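Local coordinates for amyloid-like protein 1 (Homo sapiens, PDB 3PMR) that probably acts in cell adhesion as a paralogue of the amyloid precursor protein, with an E2 domain that dimerises and binds heparin, at residues 24-29 / 97-102; 145-150 / 170-175. All coordinates share one frame; numbering follows the deposited sequence.

Contact 1: 24-29 / 97-102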
loop_
_atom_site.group_PDB
_atom_site.type_symbol
_atom_site.label_atom_id
_atom_site.label_comp_id
_atom_site.label_asym_id
_atom_site.label_seq_id
_atom_site.Cartn_x
_atom_site.Cartn_y
_atom_site.Cartn_z
ATOM N N ILE B 24 -3.381 13.232 16.371
ATOM C CA ILE B 24 -3.364 12.448 15.138
ATOM C C ILE B 24 -2.023 12.471 14.418
ATOM O O ILE B 24 -1.584 13.518 13.941
ATOM C CB ILE B 24 -4.462 12.944 14.180
ATOM C CG1 ILE B 24 -5.830 12.624 14.787
ATOM C CG2 ILE B 24 -4.291 12.314 12.801
ATOM C CD1 ILE B 24 -7.000 13.159 14.006
ATOM N N SER B 25 -1.385 11.303 14.332
ATOM C CA SER B 25 -0.086 11.178 13.678
ATOM C C SER B 25 -0.208 11.329 12.163
ATOM O O SER B 25 -1.277 11.104 11.598
ATOM C CB SER B 25 0.555 9.822 14.018
ATOM O OG SER B 25 -0.130 8.744 13.401
ATOM N N GLU B 26 0.887 11.726 11.521
ATOM C CA GLU B 26 0.924 11.905 10.076
ATOM C C GLU B 26 0.481 10.618 9.396
ATOM O O GLU B 26 -0.291 10.640 8.437
ATOM C CB GLU B 26 2.345 12.269 9.639
ATOM C CG GLU B 26 2.637 12.132 8.134
ATOM C CD GLU B 26 1.628 12.859 7.250
ATOM O OE1 GLU B 26 0.979 13.814 7.739
ATOM O OE2 GLU B 26 1.499 12.482 6.059
ATOM N N HIS B 27 0.964 9.496 9.916
ATOM C CA HIS B 27 0.633 8.193 9.366
ATOM C C HIS B 27 -0.863 7.899 9.404
ATOM O O HIS B 27 -1.453 7.598 8.375
ATOM C CB HIS B 27 1.390 7.088 10.107
ATOM C CG HIS B 27 1.130 5.715 9.565
ATOM N ND1 HIS B 27 1.382 5.371 8.254
ATOM C CD2 HIS B 27 0.629 4.604 10.155
ATOM C CE1 HIS B 27 1.047 4.108 8.059
ATOM N NE2 HIS B 27 0.586 3.620 9.197
ATOM N N GLU B 28 -1.489 7.977 10.571
ATOM C CA GLU B 28 -2.913 7.691 10.615
ATOM C C GLU B 28 -3.700 8.748 9.824
ATOM O O GLU B 28 -4.652 8.408 9.121
ATOM C CB GLU B 28 -3.407 7.634 12.062
ATOM N N GLY B 29 -3.283 10.014 9.905
ATOM C CA GLY B 29 -3.954 11.066 9.150
ATOM C C GLY B 29 -3.933 10.737 7.663
ATOM O O GLY B 29 -4.934 10.882 6.960
ATOM N N ALA B 97 4.927 11.939 1.526
ATOM C CA ALA B 97 6.357 11.686 1.403
ATOM C C ALA B 97 7.152 12.887 1.910
ATOM O O ALA B 97 8.151 12.724 2.610
ATOM C CB ALA B 97 6.728 11.375 -0.054
ATOM N N THR B 98 6.707 14.088 1.553
ATOM C CA THR B 98 7.371 15.315 1.984
ATOM C C THR B 98 7.430 15.457 3.502
ATOM O O THR B 98 8.446 15.879 4.041
ATOM C CB THR B 98 6.664 16.564 1.415
ATOM O OG1 THR B 98 6.866 16.619 0.001
ATOM C CG2 THR B 98 7.223 17.832 2.039
ATOM N N ARG B 99 6.340 15.112 4.181
ATOM C CA ARG B 99 6.269 15.206 5.637
ATOM C C ARG B 99 7.077 14.132 6.346
ATOM O O ARG B 99 7.649 14.371 7.402
ATOM C CB ARG B 99 4.818 15.134 6.098
ATOM C CG ARG B 99 3.994 16.358 5.704
ATOM C CD ARG B 99 2.543 16.177 6.136
ATOM N NE ARG B 99 1.694 17.286 5.706
ATOM C CZ ARG B 99 0.367 17.288 5.801
ATOM N NH1 ARG B 99 -0.269 16.232 6.309
ATOM N NH2 ARG B 99 -0.323 18.347 5.395
ATOM N N VAL B 100 7.109 12.938 5.775
ATOM C CA VAL B 100 7.878 11.851 6.366
ATOM C C VAL B 100 9.353 12.254 6.356
ATOM O O VAL B 100 10.048 12.152 7.359
ATOM C CB VAL B 100 7.694 10.565 5.550
ATOM C CG1 VAL B 100 8.642 9.477 6.050
ATOM C CG2 VAL B 100 6.250 10.104 5.657
ATOM N N ILE B 101 9.815 12.720 5.205
ATOM C CA ILE B 101 11.190 13.141 5.040
ATOM C C ILE B 101 11.571 14.298 5.967
ATOM O O ILE B 101 12.653 14.293 6.537
ATOM C CB ILE B 101 11.444 13.571 3.586
ATOM C CG1 ILE B 101 11.299 12.363 2.662
ATOM C CG2 ILE B 101 12.820 14.193 3.453
ATOM C CD1 ILE B 101 11.464 12.684 1.182
ATOM N N ALA B 102 10.689 15.286 6.113
ATOM C CA ALA B 102 10.986 16.445 6.959
ATOM C C ALA B 102 11.144 16.060 8.413
ATOM O O ALA B 102 12.013 16.585 9.112
ATOM C CB ALA B 102 9.899 17.511 6.815
#
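E26 and R99 meet across this surface contact with their side chains crossing at about a right angle. The meeting is a salt bridge: R99 NH1 donates to E26 OE1 over 3.1 Å, and the bond is fairly straight, with an N-H...O angle of 164°. Although the carboxylate and guanidinium planes stand almost perpendicular, 88° apart, OE1 lies close to the guanidinium plane, at its edge, and is met on its syn side, somewhat out of the carboxylate plane. R99 runs extended from CG to NE, which carries its methylene chain past the carboxylate before NH1 is reached; R99 CD comes within 3.3 Å of E26 OE1. E26, by contrast, is bent: CG lies anti to the backbone N (chi1 165°), and the turn at chi2 swings the carboxylate toward the guanidinium. The second oxygen, OE2, accepts from H96 ND1, so two residues about one turn apart on helix 64-119 hold the carboxylate through its two oxygens and probably limit its rotation. Just before E26, S25 is the N-cap, its OG accepting from E28 N at 3.2 Å. The glutamate therefore sits in the first turn of helix 26-56, and the salt bridge ties that beginning to the second half of the long helix 64-119, which in turn packs against helix 126-157.

Contact 2: 145-150 / 170-175. With PO4 (phosphate ion), chain F.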
loop_
_atom_site.group_PDB
_atom_site.type_symbol
_atom_site.label_atom_id
_atom_site.label_comp_id
_atom_site.label_asym_id
_atom_site.label_seq_id
_atom_site.Cartn_x
_atom_site.Cartn_y
_atom_site.Cartn_z
ATOM N N ARG B 145 17.122 3.353 6.477
ATOM C CA ARG B 145 16.028 2.436 6.183
ATOM C C ARG B 145 15.024 3.087 5.248
ATOM O O ARG B 145 14.445 2.427 4.385
ATOM C CB ARG B 145 15.344 1.991 7.483
ATOM C CG ARG B 145 16.159 0.952 8.267
ATOM C CD ARG B 145 15.590 0.701 9.656
ATOM N NE ARG B 145 14.216 0.210 9.623
ATOM C CZ ARG B 145 13.849 -0.985 9.159
ATOM N NH1 ARG B 145 14.757 -1.827 8.680
ATOM N NH2 ARG B 145 12.571 -1.337 9.176
ATOM N N HIS B 146 14.836 4.390 5.399
ATOM C CA HIS B 146 13.893 5.094 4.549
ATOM C C HIS B 146 14.384 5.070 3.108
ATOM O O HIS B 146 13.614 4.820 2.180
ATOM C CB HIS B 146 13.723 6.529 5.023
ATOM C CG HIS B 146 12.728 7.303 4.225
ATOM N ND1 HIS B 146 13.065 7.987 3.080
ATOM C CD2 HIS B 146 11.389 7.448 4.374
ATOM C CE1 HIS B 146 11.977 8.518 2.551
ATOM N NE2 HIS B 146 10.946 8.204 3.317
ATOM N N THR B 147 15.674 5.322 2.925
ATOM C CA THR B 147 16.262 5.307 1.598
ATOM C C THR B 147 16.145 3.912 0.987
ATOM O O THR B 147 15.729 3.768 -0.153
ATOM C CB THR B 147 17.740 5.697 1.669
ATOM O OG1 THR B 147 17.849 7.014 2.217
ATOM C CG2 THR B 147 18.372 5.655 0.290
ATOM N N LEU B 148 16.514 2.887 1.752
ATOM C CA LEU B 148 16.457 1.509 1.275
ATOM C C LEU B 148 15.033 1.075 0.935
ATOM O O LEU B 148 14.801 0.453 -0.106
ATOM C CB LEU B 148 17.041 0.560 2.334
ATOM C CG LEU B 148 18.533 0.687 2.686
ATOM C CD1 LEU B 148 18.809 0.032 4.021
ATOM C CD2 LEU B 148 19.383 0.047 1.595
ATOM N N ARG B 149 14.084 1.393 1.815
ATOM C CA ARG B 149 12.680 1.030 1.597
ATOM C C ARG B 149 12.113 1.688 0.339
ATOM O O ARG B 149 11.367 1.064 -0.420
ATOM C CB ARG B 149 11.814 1.426 2.806
ATOM C CG ARG B 149 10.357 0.981 2.679
ATOM C CD ARG B 149 9.539 1.284 3.936
ATOM N NE ARG B 149 10.191 0.779 5.138
ATOM C CZ ARG B 149 10.815 1.541 6.034
ATOM N NH1 ARG B 149 10.877 2.860 5.877
ATOM N NH2 ARG B 149 11.391 0.981 7.088
ATOM N N HIS B 150 12.463 2.950 0.124
ATOM C CA HIS B 150 11.974 3.669 -1.039
ATOM C C HIS B 150 12.432 2.992 -2.330
ATOM O O HIS B 150 11.651 2.802 -3.263
ATOM C CB HIS B 150 12.475 5.104 -1.033
ATOM C CG HIS B 150 11.973 5.899 -2.190
ATOM N ND1 HIS B 150 12.795 6.678 -2.975
ATOM C CD2 HIS B 150 10.734 6.004 -2.722
ATOM C CE1 HIS B 150 12.084 7.227 -3.944
ATOM N NE2 HIS B 150 10.831 6.833 -3.814
ATOM N N HIS B 170 22.854 4.841 -3.708
ATOM C CA HIS B 170 24.241 4.595 -3.319
ATOM C C HIS B 170 24.870 5.874 -2.747
ATOM O O HIS B 170 25.519 5.837 -1.708
ATOM C CB HIS B 170 25.021 4.139 -4.549
ATOM C CG HIS B 170 26.502 4.028 -4.342
ATOM N ND1 HIS B 170 27.068 3.246 -3.355
ATOM C CD2 HIS B 170 27.535 4.541 -5.052
ATOM C CE1 HIS B 170 28.384 3.280 -3.468
ATOM N NE2 HIS B 170 28.693 4.058 -4.491
ATOM N N THR B 171 24.655 7.001 -3.418
ATOM C CA THR B 171 25.222 8.274 -2.982
ATOM C C THR B 171 24.667 8.696 -1.613
ATOM O O THR B 171 25.424 9.065 -0.709
ATOM C CB THR B 171 24.948 9.374 -4.035
ATOM O OG1 THR B 171 25.524 8.984 -5.289
ATOM C CG2 THR B 171 25.561 10.696 -3.614
ATOM N N HIS B 172 23.348 8.624 -1.466
ATOM C CA HIS B 172 22.703 8.987 -0.216
ATOM C C HIS B 172 23.220 8.110 0.924
ATOM O O HIS B 172 23.459 8.597 2.021
ATOM C CB HIS B 172 21.190 8.845 -0.338
ATOM C CG HIS B 172 20.438 9.463 0.799
ATOM N ND1 HIS B 172 19.069 9.603 0.796
ATOM C CD2 HIS B 172 20.867 9.991 1.971
ATOM C CE1 HIS B 172 18.686 10.191 1.916
ATOM N NE2 HIS B 172 19.757 10.436 2.646
ATOM N N LEU B 173 23.398 6.820 0.666
ATOM C CA LEU B 173 23.922 5.934 1.699
ATOM C C LEU B 173 25.345 6.347 2.086
ATOM O O LEU B 173 25.728 6.216 3.239
ATOM C CB LEU B 173 23.886 4.472 1.236
ATOM C CG LEU B 173 22.464 3.905 1.186
ATOM C CD1 LEU B 173 22.504 2.475 0.667
ATOM C CD2 LEU B 173 21.842 3.942 2.578
ATOM N N GLN B 174 26.119 6.865 1.137
ATOM C CA GLN B 174 27.483 7.314 1.454
ATOM C C GLN B 174 27.436 8.611 2.280
ATOM O O GLN B 174 28.336 8.875 3.072
ATOM C CB GLN B 174 28.298 7.580 0.186
ATOM C CG GLN B 174 28.528 6.372 -0.708
ATOM C CD GLN B 174 29.394 6.716 -1.919
ATOM O OE1 GLN B 174 29.201 7.749 -2.561
ATOM N NE2 GLN B 174 30.349 5.850 -2.231
ATOM N N VAL B 175 26.398 9.423 2.080
ATOM C CA VAL B 175 26.258 10.679 2.827
ATOM C C VAL B 175 25.937 10.349 4.283
ATOM O O VAL B 175 26.438 10.985 5.201
ATOM C CB VAL B 175 25.130 11.586 2.235
ATOM C CG1 VAL B 175 24.827 12.748 3.180
ATOM C CG2 VAL B 175 25.564 12.143 0.899
HETATM P P PO4 F . 11.304 2.236 10.550
HETATM O O1 PO4 F . 12.141 2.316 9.325
HETATM O O2 PO4 F . 12.041 2.835 11.693
HETATM O O3 PO4 F . 10.034 2.979 10.332
HETATM O O4 PO4 F . 10.997 0.810 10.848
#
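T147 and H172 face each other where helices 126-157 and 159-187 of the all-helical E2 domain pack as an antiparallel hairpin, their local axes 10.2 Å apart at 171°. The polar part of the interface is the threonine hydroxyl over one face of the imidazole, with T147 OG1 3.2 Å from H172 ND1. Both groups have firmer partners in E143, one turn before T147: its backbone O bonds to T147 OG1, and its OE2 to H172 NE2. H172 reaches across because its CG is anti to the backbone N (chi1 -168°).

The apolar part is L148 against L173, crossing at about a right angle, with L148 CD2 4.1 Å from L173 CD1. I45 and M49 of the second subunit pack on L148 and L173 respectively, so this layer also belongs to the dimer interface.

Charged contacts lie on the other side of helix 126-157, where R145 and R149 clasp a phosphate, probably from the crystallisation liquor. A pair of arginines that takes up an anion here could in principle also receive a sulfate group of heparin, though the phosphate alone does not establish that. E39 and E38 of the second subunit form salt bridges with R145 NH2 and R149 NE. A leucine in place of R145 would probably leave that E39 without its mate and phosphate O4 without the bond from NH2. The two arginines converge on one oxygen: phosphate O1 accepts from R149 NH2 at 2.7 Å and from R145 NE at 3.0 Å, near the edge of each guanidinium group.

How the contacts relate
From the N terminus, the chain passes through the short helix 13-18 and enters helix 26-56 at contact 1. It runs to the far end of that helix, turns, and comes back along helix 64-119, so contact 1 closes a loop of 67 residues. Only after this does helix 126-157 bring in 145-150, and contact 2 closes a shorter loop of 19 residues with helix 159-187. The two are in series, neither nested nor crossed, with centres about 19 Å apart. H146 joins them: its ring packs on V100 and I101 of 97-102, with H146 NE2 3.8 Å from V100 CG1, linking the first antiparallel pair to the second.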